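PDB 3VV3: deseasin MCP-01 from Pseudoalteromonas sp., which probably degrades collagen as a serine protease of the subtilisin family. Local coordinates for residues A[169-174]-A[194-199]; A[222-227]-A[244-249]; A[232-237]-A[307-312]. One frame throughout, in Å; residues are numbered along the deposited sequence.

Interaction 1: A[169-174]-A[194-199]; sequences LNNSWG and ILFVAA
The side-chain amide of Asn171 is stacked on one face of the Phe196 ring, with the two planes only 12° apart. Asn171 CG comes within 3.3 Å of Phe196 CZ. Phe196 carries its CG anti to the backbone N (chi1 -172°), and this swings the ring across to the neighbouring strand, where it meets the amide. Trp173 joins the cluster by bringing its CZ2 to the edge of the Phe196 ring, 4.3 Å from CZ. At the other end of the contact Leu169 CG packs on Ile194 CG2 at 3.6 Å.

The two strands run parallel. Leu169 pairs with Phe196, Asn170 with Val197 and Asn171 with Ala198. Leu169 N donates to Leu195 O at 2.8 Å, and Leu169 O accepts from Val197 N. Asn171 N reaches Val197 O by a more bent bond of 2.9 Å. The last bond, Ala199 N to Asn171 O, is stretched to 3.3 Å. Beyond it residues 172-174 leave the sheet, by way of an inverse gamma turn centred on Ser172, and a water links Trp173 O to Ala199 O. Ser172 touches His105 and hydrogen-bonds through OG to Ser270 O, beside the probable Ser-His-Asp triad.

Both strands belong to a beta-alpha-beta unit connected through helix 180-191. Helix 146-161 packs on Leu169 and Phe196, while helix 269-284 covers Asn170. Strand 45-50 lies on the far side of 166-171, and 222-228 beside 195-199.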
ATOM      1  N   LEU A 169     -10.827  -8.142 -16.544  1.00  3.75           N
ATOM      2  CA  LEU A 169     -10.727  -6.953 -15.707  1.00  3.89           C
ATOM      3  C   LEU A 169      -9.787  -7.219 -14.547  1.00  3.14           C
ATOM      4  O   LEU A 169      -9.879  -8.257 -13.878  1.00  6.53           O
ATOM      5  CB  LEU A 169     -12.094  -6.549 -15.151  1.00  5.00           C
ATOM      6  CG  LEU A 169     -13.098  -6.093 -16.196  1.00  3.66           C
ATOM      7  CD1 LEU A 169     -14.442  -5.831 -15.520  1.00  5.39           C
ATOM      8  CD2 LEU A 169     -12.563  -4.846 -16.901  1.00  7.15           C
ATOM      9  N   ASN A 170      -8.885  -6.273 -14.316  1.00  3.30           N
ATOM     10  CA  ASN A 170      -7.984  -6.335 -13.179  1.00  4.56           C
ATOM     11  C   ASN A 170      -8.492  -5.446 -12.052  1.00  4.69           C
ATOM     12  O   ASN A 170      -8.673  -4.232 -12.233  1.00  4.53           O
ATOM     13  CB  ASN A 170      -6.586  -5.893 -13.596  1.00  3.77           C
ATOM     14  CG  ASN A 170      -5.589  -6.029 -12.474  1.00  4.00           C
ATOM     15  OD1 ASN A 170      -5.457  -5.145 -11.623  1.00  9.54           O
ATOM     16  ND2 ASN A 170      -4.899  -7.146 -12.450  1.00  2.15           N
ATOM     17  N   ASN A 171      -8.728  -6.049 -10.890  1.00  4.54           N
ATOM     18  CA  ASN A 171      -9.253  -5.322  -9.743  1.00  5.98           C
ATOM     19  C   ASN A 171      -8.356  -5.460  -8.525  1.00  4.42           C
ATOM     20  O   ASN A 171      -8.619  -6.278  -7.637  1.00  6.46           O
ATOM     21  CB  ASN A 171     -10.673  -5.796  -9.434  1.00  4.58           C
ATOM     22  CG  ASN A 171     -11.591  -5.648 -10.628  1.00  6.52           C
ATOM     23  OD1 ASN A 171     -11.758  -6.581 -11.426  1.00 10.75           O
ATOM     24  ND2 ASN A 171     -12.157  -4.465 -10.784  1.00  3.58           N
ATOM     25  N   SER A 172      -7.285  -4.670  -8.520  1.00  5.12           N
ATOM     26  CA  SER A 172      -6.306  -4.662  -7.430  1.00  6.90           C
ATOM     27  C   SER A 172      -6.723  -3.663  -6.367  1.00  9.31           C
ATOM     28  O   SER A 172      -6.030  -2.671  -6.110  1.00  8.64           O
ATOM     29  CB  SER A 172      -4.918  -4.311  -7.966  1.00  3.89           C
ATOM     30  OG  SER A 172      -4.419  -5.353  -8.792  1.00  5.90           O
ATOM     31  N   TRP A 173      -7.881  -3.923  -5.773  1.00  7.86           N
ATOM     32  CA  TRP A 173      -8.464  -3.045  -4.774  1.00  7.32           C
ATOM     33  C   TRP A 173      -9.440  -3.844  -3.935  1.00  7.11           C
ATOM     34  O   TRP A 173      -9.856  -4.934  -4.322  1.00  8.15           O
ATOM     35  CB  TRP A 173      -9.178  -1.843  -5.419  1.00  6.89           C
ATOM     36  CG  TRP A 173     -10.224  -2.187  -6.471  1.00  7.09           C
ATOM     37  CD1 TRP A 173     -10.014  -2.340  -7.815  1.00  9.55           C
ATOM     38  CD2 TRP A 173     -11.632  -2.384  -6.264  1.00  7.93           C
ATOM     39  NE1 TRP A 173     -11.199  -2.634  -8.451  1.00 10.98           N
ATOM     40  CE2 TRP A 173     -12.205  -2.664  -7.522  1.00  9.37           C
ATOM     41  CE3 TRP A 173     -12.461  -2.356  -5.138  1.00 10.95           C
ATOM     42  CZ2 TRP A 173     -13.566  -2.924  -7.685  1.00 10.39           C
ATOM     43  CZ3 TRP A 173     -13.819  -2.607  -5.305  1.00 10.95           C
ATOM     44  CH2 TRP A 173     -14.352  -2.890  -6.565  1.00 10.15           C
ATOM     45  N   GLY A 174      -9.801  -3.302  -2.780  1.00  9.09           N
ATOM     46  CA  GLY A 174     -10.794  -3.942  -1.940  1.00  9.21           C
ATOM     47  C   GLY A 174     -11.223  -3.019  -0.820  1.00 10.08           C
ATOM     48  O   GLY A 174     -10.583  -1.998  -0.569  1.00  8.17           O
ATOM     49  N   ILE A 194     -16.847 -11.623 -19.317  1.00  4.77           N
ATOM     50  CA  ILE A 194     -15.677 -10.959 -18.751  1.00  3.81           C
ATOM     51  C   ILE A 194     -15.240 -11.652 -17.463  1.00  5.21           C
ATOM     52  O   ILE A 194     -16.066 -11.983 -16.613  1.00  6.89           O
ATOM     53  CB  ILE A 194     -15.982  -9.476 -18.471  1.00  4.47           C
ATOM     54  CG1 ILE A 194     -16.336  -8.770 -19.784  1.00  5.90           C
ATOM     55  CG2 ILE A 194     -14.790  -8.786 -17.782  1.00  4.74           C
ATOM     56  CD1 ILE A 194     -16.794  -7.322 -19.607  1.00  5.60           C
ATOM     57  N   LEU A 195     -13.936 -11.875 -17.343  1.00  5.40           N
ATOM     58  CA  LEU A 195     -13.351 -12.470 -16.151  1.00  6.09           C
ATOM     59  C   LEU A 195     -12.946 -11.346 -15.209  1.00  4.21           C
ATOM     60  O   LEU A 195     -12.253 -10.419 -15.617  1.00  5.21           O
ATOM     61  CB  LEU A 195     -12.113 -13.277 -16.543  1.00  4.35           C
ATOM     62  CG  LEU A 195     -11.324 -13.964 -15.429  1.00  5.77           C
ATOM     63  CD1 LEU A 195     -12.086 -15.185 -14.941  1.00  6.42           C
ATOM     64  CD2 LEU A 195      -9.947 -14.360 -15.954  1.00  6.52           C
ATOM     65  N   PHE A 196     -13.373 -11.440 -13.950  1.00  4.23           N
ATOM     66  CA  PHE A 196     -13.190 -10.374 -12.965  1.00  5.38           C
ATOM     67  C   PHE A 196     -12.134 -10.846 -11.982  1.00  4.61           C
ATOM     68  O   PHE A 196     -12.443 -11.595 -11.056  1.00  3.84           O
ATOM     69  CB  PHE A 196     -14.523 -10.119 -12.230  1.00  5.47           C
ATOM     70  CG  PHE A 196     -14.524  -8.902 -11.319  1.00  5.25           C
ATOM     71  CD1 PHE A 196     -13.987  -8.969 -10.041  1.00  5.27           C
ATOM     72  CD2 PHE A 196     -15.095  -7.705 -11.741  1.00  7.06           C
ATOM     73  CE1 PHE A 196     -14.003  -7.857  -9.202  1.00  5.70           C
ATOM     74  CE2 PHE A 196     -15.110  -6.587 -10.912  1.00  7.29           C
ATOM     75  CZ  PHE A 196     -14.564  -6.664  -9.644  1.00  6.92           C
ATOM     76  N   VAL A 197     -10.887 -10.429 -12.193  1.00  5.31           N
ATOM     77  CA  VAL A 197      -9.789 -10.865 -11.333  1.00  3.91           C
ATOM     78  C   VAL A 197      -9.665  -9.909 -10.152  1.00  5.34           C
ATOM     79  O   VAL A 197      -9.687  -8.696 -10.338  1.00  4.72           O
ATOM     80  CB  VAL A 197      -8.465 -10.902 -12.106  1.00  4.36           C
ATOM     81  CG1 VAL A 197      -7.400 -11.633 -11.297  1.00  4.59           C
ATOM     82  CG2 VAL A 197      -8.673 -11.581 -13.460  1.00  5.70           C
ATOM     83  N   ALA A 198      -9.544 -10.446  -8.940  1.00  3.85           N
ATOM     84  CA  ALA A 198      -9.608  -9.611  -7.739  1.00  6.27           C
ATOM     85  C   ALA A 198      -8.586 -10.040  -6.695  1.00  6.89           C
ATOM     86  O   ALA A 198      -8.316 -11.225  -6.544  1.00  8.39           O
ATOM     87  CB  ALA A 198     -11.016  -9.653  -7.138  1.00  8.10           C
ATOM     88  N   ALA A 199      -8.041  -9.067  -5.972  1.00  6.05           N
ATOM     89  CA  ALA A 199      -6.992  -9.309  -4.988  1.00  5.12           C
ATOM     90  C   ALA A 199      -7.590  -9.805  -3.679  1.00  5.03           C
ATOM     91  O   ALA A 199      -8.626  -9.302  -3.239  1.00  5.88           O
ATOM     92  CB  ALA A 199      -6.227  -8.027  -4.739  1.00  6.67           C
TER
HETATM   93  O   HOH W   1     -10.727  -7.687  -4.019  1.00 12.46           O

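Interaction 2: A[222-227]-A[244-249]; sequences VLSIAS and SVDMGA
Ile225 lies alongside Met247, the two side chains pointing the same way. Ile225 CD1 is 3.5 Å from Met247 CG, tighter than a usual carbon contact. Met247 holds its CG between the backbone N and the carbonyl carbon (chi1 61°), which sets this atom against the isoleucine. Ile225 CG2 reaches Ala249 CB, so the same apolar row continues along the sheet. Ala226 CB meets Val245 CG1 at 3.9 Å.

Asp246 closes the start of the contact through both its backbone and its carboxylate. Its N donates to Ser224 O at 2.9 Å. In return its OD2 accepts from Ser224 N at 2.8 Å, in a nearly straight bond (173°) that meets the anti side of the carboxylate, somewhat out of its plane. The carboxylate thus accepts from a strand N-H that meets no backbone carbonyl of 244-249. Leu223 CD1 packs on Asp246 CB at 3.6 Å. With an alanine at Asp246, Ser224 N would probably be left without its acceptor and the entry to the sheet less firmly tied.

Farther along, the pairing is parallel and backbone to backbone. Ala226 N donates to Met247 O at 2.9 Å, and Ala226 O accepts from Ala249 N. The axes of 222-227 and the short 247-249 diverge by 53°.

Strand 247-250 is an outermost strand of the main sheet in this chain, and 222-228 separates it from 195-199. Helix 269-284 packs Val276 on Leu223, Ile225 and Ala249. Helix 292-301 brings Met300 against Asp246 and Met247.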
ATOM      1  N   VAL A 222     -15.712 -14.281 -10.861  1.00  6.19           N
ATOM      2  CA  VAL A 222     -14.711 -13.679  -9.984  1.00  4.38           C
ATOM      3  C   VAL A 222     -13.576 -14.671  -9.744  1.00  6.34           C
ATOM      4  O   VAL A 222     -13.818 -15.813  -9.351  1.00  8.45           O
ATOM      5  CB  VAL A 222     -15.329 -13.248  -8.628  1.00  6.65           C
ATOM      6  CG1 VAL A 222     -14.246 -12.865  -7.624  1.00  6.02           C
ATOM      7  CG2 VAL A 222     -16.324 -12.094  -8.832  1.00  7.24           C
ATOM      8  N   LEU A 223     -12.343 -14.240  -9.997  1.00  3.30           N
ATOM      9  CA  LEU A 223     -11.176 -15.076  -9.763  1.00  4.85           C
ATOM     10  C   LEU A 223     -10.318 -14.365  -8.718  1.00  3.66           C
ATOM     11  O   LEU A 223      -9.763 -13.307  -8.985  1.00  6.36           O
ATOM     12  CB  LEU A 223     -10.420 -15.307 -11.075  1.00  5.24           C
ATOM     13  CG  LEU A 223      -9.063 -16.024 -11.040  1.00  5.66           C
ATOM     14  CD1 LEU A 223      -9.146 -17.349 -10.295  1.00  6.48           C
ATOM     15  CD2 LEU A 223      -8.533 -16.228 -12.452  1.00  5.22           C
ATOM     16  N   SER A 224     -10.256 -14.938  -7.516  1.00  5.70           N
ATOM     17  CA  SER A 224      -9.676 -14.277  -6.344  1.00  6.57           C
ATOM     18  C   SER A 224      -8.269 -14.771  -6.101  1.00  5.69           C
ATOM     19  O   SER A 224      -8.041 -15.981  -6.011  1.00  7.56           O
ATOM     20  CB  SER A 224     -10.513 -14.547  -5.079  1.00 10.54           C
ATOM     21  OG  SER A 224     -11.810 -14.014  -5.210  1.00 23.59           O
ATOM     22  N   ILE A 225      -7.336 -13.836  -5.952  1.00  4.11           N
ATOM     23  CA  ILE A 225      -5.915 -14.178  -6.011  1.00  5.01           C
ATOM     24  C   ILE A 225      -5.144 -13.867  -4.723  1.00  6.42           C
ATOM     25  O   ILE A 225      -5.151 -12.735  -4.247  1.00  6.08           O
ATOM     26  CB  ILE A 225      -5.250 -13.453  -7.201  1.00  4.39           C
ATOM     27  CG1 ILE A 225      -5.983 -13.804  -8.508  1.00  4.31           C
ATOM     28  CG2 ILE A 225      -3.768 -13.784  -7.273  1.00  6.38           C
ATOM     29  CD1 ILE A 225      -6.117 -15.295  -8.749  1.00  4.67           C
ATOM     30  N   ALA A 226      -4.487 -14.887  -4.167  1.00  5.35           N
ATOM     31  CA  ALA A 226      -3.563 -14.700  -3.049  1.00  4.34           C
ATOM     32  C   ALA A 226      -2.177 -14.428  -3.607  1.00  6.02           C
ATOM     33  O   ALA A 226      -1.900 -14.714  -4.782  1.00  5.52           O
ATOM     34  CB  ALA A 226      -3.547 -15.944  -2.145  1.00  4.92           C
ATOM     35  N   SER A 227      -1.295 -13.902  -2.761  1.00  4.25           N
ATOM     36  CA  SER A 227       0.055 -13.550  -3.176  1.00  5.72           C
ATOM     37  C   SER A 227       1.084 -14.594  -2.740  1.00  6.29           C
ATOM     38  O   SER A 227       1.002 -15.141  -1.642  1.00  5.90           O
ATOM     39  CB  SER A 227       0.438 -12.182  -2.596  1.00  6.03           C
ATOM     40  OG  SER A 227       1.793 -11.874  -2.886  1.00  4.88           O
ATOM     41  N   SER A 244     -13.049 -19.183  -0.628  1.00  9.07           N
ATOM     42  CA  SER A 244     -13.235 -17.803  -1.086  1.00  7.46           C
ATOM     43  C   SER A 244     -12.033 -17.221  -1.840  1.00  7.79           C
ATOM     44  O   SER A 244     -12.118 -16.123  -2.403  1.00  8.40           O
ATOM     45  CB  SER A 244     -13.609 -16.890   0.088  1.00  9.38           C
ATOM     46  OG  SER A 244     -12.525 -16.752   0.988  1.00  9.24           O
ATOM     47  N   VAL A 245     -10.913 -17.938  -1.843  1.00  5.06           N
ATOM     48  CA  VAL A 245      -9.764 -17.548  -2.661  1.00  7.23           C
ATOM     49  C   VAL A 245      -9.384 -18.735  -3.549  1.00  8.01           C
ATOM     50  O   VAL A 245      -9.425 -19.884  -3.108  1.00  6.49           O
ATOM     51  CB  VAL A 245      -8.567 -17.085  -1.792  1.00  7.00           C
ATOM     52  CG1 VAL A 245      -7.381 -16.662  -2.676  1.00  5.40           C
ATOM     53  CG2 VAL A 245      -8.994 -15.931  -0.885  1.00  5.10           C
ATOM     54  N   ASP A 246      -9.012 -18.464  -4.795  1.00  6.36           N
ATOM     55  CA  ASP A 246      -8.906 -19.537  -5.787  1.00  4.77           C
ATOM     56  C   ASP A 246      -7.501 -20.088  -6.013  1.00  7.58           C
ATOM     57  O   ASP A 246      -7.324 -21.296  -6.178  1.00  7.88           O
ATOM     58  CB  ASP A 246      -9.494 -19.056  -7.117  1.00  6.32           C
ATOM     59  CG  ASP A 246     -10.950 -18.679  -6.992  1.00  8.27           C
ATOM     60  OD1 ASP A 246     -11.720 -19.509  -6.452  1.00  7.95           O
ATOM     61  OD2 ASP A 246     -11.324 -17.563  -7.426  1.00  8.73           O
ATOM     62  N   MET A 247      -6.512 -19.202  -6.048  1.00  5.48           N
ATOM     63  CA  MET A 247      -5.145 -19.595  -6.387  1.00  7.33           C
ATOM     64  C   MET A 247      -4.192 -18.465  -6.019  1.00  7.73           C
ATOM     65  O   MET A 247      -4.631 -17.414  -5.565  1.00  6.40           O
ATOM     66  CB  MET A 247      -5.031 -19.909  -7.882  1.00  7.36           C
ATOM     67  CG  MET A 247      -5.365 -18.711  -8.778  1.00  7.01           C
ATOM     68  SD  MET A 247      -5.202 -19.097 -10.538  1.00  8.15           S
ATOM     69  CE  MET A 247      -3.437 -19.380 -10.670  1.00 12.21           C
ATOM     70  N   GLY A 248      -2.897 -18.675  -6.226  1.00  5.18           N
ATOM     71  CA  GLY A 248      -1.913 -17.653  -5.908  1.00  6.41           C
ATOM     72  C   GLY A 248      -1.067 -17.260  -7.103  1.00  5.87           C
ATOM     73  O   GLY A 248      -1.032 -17.975  -8.100  1.00  5.96           O
ATOM     74  N   ALA A 249      -0.395 -16.117  -7.005  1.00  4.83           N
ATOM     75  CA  ALA A 249       0.543 -15.660  -8.027  1.00  4.27           C
ATOM     76  C   ALA A 249       1.537 -14.701  -7.368  1.00  5.39           C
ATOM     77  O   ALA A 249       1.273 -14.188  -6.278  1.00  5.54           O
ATOM     78  CB  ALA A 249      -0.195 -14.974  -9.189  1.00  5.62           C
TER
HETATM   79  O   HOH W   2     -13.758 -16.909  -6.964  1.00 12.71           O

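Interaction 3: A[232-237]-A[307-312]; sequences DNMSSF and AALNGK
Met234 packs against Ala308, Leu309 and Lys312, joining two surface loops of the subtilisin-like fold. Residues 232-237 belong to the connection between strands 222-228 and 247-250 of the main sheet. Residues 307-312 lie in the loop that joins the short antiparallel strands 304-305 and 317-318.

Apolar packing makes up most of this contact. Ala308 CB lies against Met234 CB at 4.1 Å and also comes to 3.4 Å from the backbone Met234 N. With CG anti to the backbone N (chi1 179°), the Met234 side chain extends over Leu309, where its SD comes to 4.1 Å from Leu309 CD2, the two side chains crossing at a slant. The methionine then bends at its last torsion (chi3 73°). Its CE meets the aliphatic part of Lys312 at CD, 4.0 Å away, with the two chains roughly at right angles.

Backbone bonding shapes the second loop. Residues 307-309 have helix-like backbone angles, and Lys312 N returns to Leu309 O at 3.0 Å. Gly311 between them takes a backbone conformation that suits glycine.

Charged groups find their partners outside the two loops. Asp232 forms a salt bridge with Arg318, and Lys312 makes a cation-pi contact with Trp240. At the other end of 232-237, Ser236 OG is bonded to the backbone N of Gly144 of the second subunit.

One water bridges the two loops: it donates to Asp232 O at 2.9 Å and accepts from Ala308 N at 3.2 Å.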
ATOM      1  N   ASP A 232       8.264 -19.321  -3.312  1.00  8.05           N
ATOM      2  CA  ASP A 232       6.989 -20.013  -3.504  1.00  7.69           C
ATOM      3  C   ASP A 232       6.202 -20.237  -2.207  1.00 11.77           C
ATOM      4  O   ASP A 232       5.303 -21.076  -2.173  1.00  9.22           O
ATOM      5  CB  ASP A 232       7.164 -21.332  -4.287  1.00  8.96           C
ATOM      6  CG  ASP A 232       6.706 -21.224  -5.741  1.00 13.16           C
ATOM      7  OD1 ASP A 232       6.126 -20.185  -6.126  1.00 10.09           O
ATOM      8  OD2 ASP A 232       6.945 -22.179  -6.515  1.00 13.22           O
ATOM      9  N   ASN A 233       6.521 -19.483  -1.148  1.00 10.52           N
ATOM     10  CA  ASN A 233       5.661 -19.463   0.041  1.00  9.42           C
ATOM     11  C   ASN A 233       4.426 -18.664  -0.308  1.00 10.43           C
ATOM     12  O   ASN A 233       4.433 -17.901  -1.277  1.00  6.87           O
ATOM     13  CB  ASN A 233       6.287 -18.708   1.222  1.00 11.30           C
ATOM     14  CG  ASN A 233       7.657 -19.229   1.634  1.00 20.69           C
ATOM     15  OD1 ASN A 233       7.871 -20.432   1.775  1.00 21.52           O
ATOM     16  ND2 ASN A 233       8.584 -18.297   1.888  1.00 19.88           N
ATOM     17  N   MET A 234       3.377 -18.791   0.496  1.00  8.86           N
ATOM     18  CA  MET A 234       2.347 -17.763   0.457  1.00  8.08           C
ATOM     19  C   MET A 234       2.948 -16.542   1.146  1.00  9.55           C
ATOM     20  O   MET A 234       3.547 -16.651   2.221  1.00  8.79           O
ATOM     21  CB  MET A 234       1.064 -18.212   1.157  1.00  8.97           C
ATOM     22  CG  MET A 234      -0.021 -17.140   1.153  1.00  9.26           C
ATOM     23  SD  MET A 234      -1.635 -17.741   1.696  1.00 14.77           S
ATOM     24  CE  MET A 234      -1.358 -17.928   3.455  1.00 14.33           C
ATOM     25  N   SER A 235       2.831 -15.383   0.507  1.00  7.06           N
ATOM     26  CA  SER A 235       3.403 -14.160   1.050  1.00  6.39           C
ATOM     27  C   SER A 235       2.894 -13.978   2.466  1.00  5.71           C
ATOM     28  O   SER A 235       1.731 -14.223   2.729  1.00  5.05           O
ATOM     29  CB  SER A 235       2.983 -12.966   0.189  1.00  6.36           C
ATOM     30  OG  SER A 235       3.388 -13.161  -1.152  1.00  5.60           O
ATOM     31  N   SER A 236       3.759 -13.552   3.379  1.00  4.82           N
ATOM     32  CA  SER A 236       3.340 -13.461   4.779  1.00  8.03           C
ATOM     33  C   SER A 236       2.122 -12.563   4.998  1.00  8.17           C
ATOM     34  O   SER A 236       1.325 -12.824   5.895  1.00  8.91           O
ATOM     35  CB  SER A 236       4.497 -13.041   5.689  1.00 12.25           C
ATOM     36  OG  SER A 236       5.166 -11.915   5.165  1.00 10.26           O
ATOM     37  N   PHE A 237       1.984 -11.522   4.177  1.00  5.76           N
ATOM     38  CA  PHE A 237       0.855 -10.598   4.278  1.00  7.33           C
ATOM     39  C   PHE A 237      -0.440 -11.103   3.642  1.00  5.65           C
ATOM     40  O   PHE A 237      -1.501 -10.538   3.883  1.00  4.83           O
ATOM     41  CB  PHE A 237       1.214  -9.238   3.658  1.00  6.34           C
ATOM     42  CG  PHE A 237       1.685  -9.329   2.227  1.00  6.13           C
ATOM     43  CD1 PHE A 237       0.776  -9.511   1.199  1.00  5.87           C
ATOM     44  CD2 PHE A 237       3.035  -9.230   1.918  1.00  8.23           C
ATOM     45  CE1 PHE A 237       1.197  -9.607  -0.121  1.00  5.68           C
ATOM     46  CE2 PHE A 237       3.478  -9.317   0.585  1.00  6.29           C
ATOM     47  CZ  PHE A 237       2.553  -9.508  -0.434  1.00  5.37           C
ATOM     48  N   ALA A 307       2.546 -26.188  -1.890  1.00 11.08           N
ATOM     49  CA  ALA A 307       2.341 -26.671  -0.526  1.00 17.26           C
ATOM     50  C   ALA A 307       1.688 -25.622   0.380  1.00 12.39           C
ATOM     51  O   ALA A 307       0.819 -25.948   1.193  1.00 13.05           O
ATOM     52  CB  ALA A 307       3.663 -27.151   0.074  1.00 15.54           C
ATOM     53  N   ALA A 308       2.113 -24.368   0.240  1.00 10.18           N
ATOM     54  CA  ALA A 308       1.597 -23.291   1.082  1.00  9.64           C
ATOM     55  C   ALA A 308       0.141 -22.939   0.769  1.00 11.47           C
ATOM     56  O   ALA A 308      -0.633 -22.591   1.666  1.00 13.72           O
ATOM     57  CB  ALA A 308       2.481 -22.050   0.957  1.00  9.81           C
ATOM     58  N   LEU A 309      -0.232 -23.028  -0.503  1.00  9.28           N
ATOM     59  CA  LEU A 309      -1.585 -22.661  -0.925  1.00  9.77           C
ATOM     60  C   LEU A 309      -2.572 -23.819  -0.787  1.00  8.63           C
ATOM     61  O   LEU A 309      -3.786 -23.618  -0.780  1.00  8.19           O
ATOM     62  CB  LEU A 309      -1.573 -22.134  -2.363  1.00  9.83           C
ATOM     63  CG  LEU A 309      -0.717 -20.875  -2.564  1.00  8.08           C
ATOM     64  CD1 LEU A 309      -0.471 -20.631  -4.042  1.00  8.70           C
ATOM     65  CD2 LEU A 309      -1.355 -19.659  -1.910  1.00 10.32           C
ATOM     66  N   ASN A 310      -2.044 -25.031  -0.663  1.00 11.16           N
ATOM     67  CA  ASN A 310      -2.885 -26.206  -0.476  1.00 12.26           C
ATOM     68  C   ASN A 310      -3.681 -26.131   0.821  1.00 12.11           C
ATOM     69  O   ASN A 310      -3.113 -25.950   1.898  1.00 14.76           O
ATOM     70  CB  ASN A 310      -2.033 -27.477  -0.490  1.00 14.07           C
ATOM     71  CG  ASN A 310      -2.864 -28.735  -0.309  1.00 19.79           C
ATOM     72  OD1 ASN A 310      -2.940 -29.294   0.785  1.00 26.84           O
ATOM     73  ND2 ASN A 310      -3.504 -29.174  -1.380  1.00 19.90           N
ATOM     74  N   GLY A 311      -4.997 -26.276   0.713  1.00 10.62           N
ATOM     75  CA  GLY A 311      -5.869 -26.209   1.871  1.00 11.07           C
ATOM     76  C   GLY A 311      -6.215 -24.782   2.258  1.00 13.16           C
ATOM     77  O   GLY A 311      -7.013 -24.552   3.170  1.00 13.64           O
ATOM     78  N   LYS A 312      -5.621 -23.817   1.561  1.00  8.09           N
ATOM     79  CA  LYS A 312      -5.877 -22.410   1.859  1.00  8.82           C
ATOM     80  C   LYS A 312      -6.480 -21.662   0.663  1.00  8.64           C
ATOM     81  O   LYS A 312      -6.702 -20.457   0.726  1.00  8.96           O
ATOM     82  CB  LYS A 312      -4.594 -21.721   2.322  1.00 10.58           C
ATOM     83  CG  LYS A 312      -4.022 -22.311   3.608  1.00 12.98           C
ATOM     84  CD  LYS A 312      -2.696 -21.668   3.943  1.00 17.32           C
ATOM     85  CE  LYS A 312      -2.088 -22.281   5.202  1.00 29.65           C
ATOM     86  NZ  LYS A 312      -2.884 -21.949   6.410  1.00 39.32           N
TER
HETATM   87  O   HOH W   3       4.970 -23.626  -0.934  1.00 14.39           O

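Overall arrangement
The three contacts lead outward from the middle of the chain. Interactions 1 and 2 have centres about 10 Å apart and lie in the same parallel sheet. Strands 195-199 and 222-228 are neighbours there: Leu223 N probably bonds to Phe196 O, and Ile225 N to Ala198 O. Interaction 3 is centred about 11 Å beyond interaction 2, at the surface, and about 20 Å from interaction 1. Ser227 OG and Ser235 OG probably share a hydrogen bond between interactions 2 and 3. Interaction 1 closes before interaction 2 opens, whereas interactions 2 and 3 interleave along the chain. Gly248 of the outer strand packs on Leu309, so the edge of the sheet meets a later surface loop.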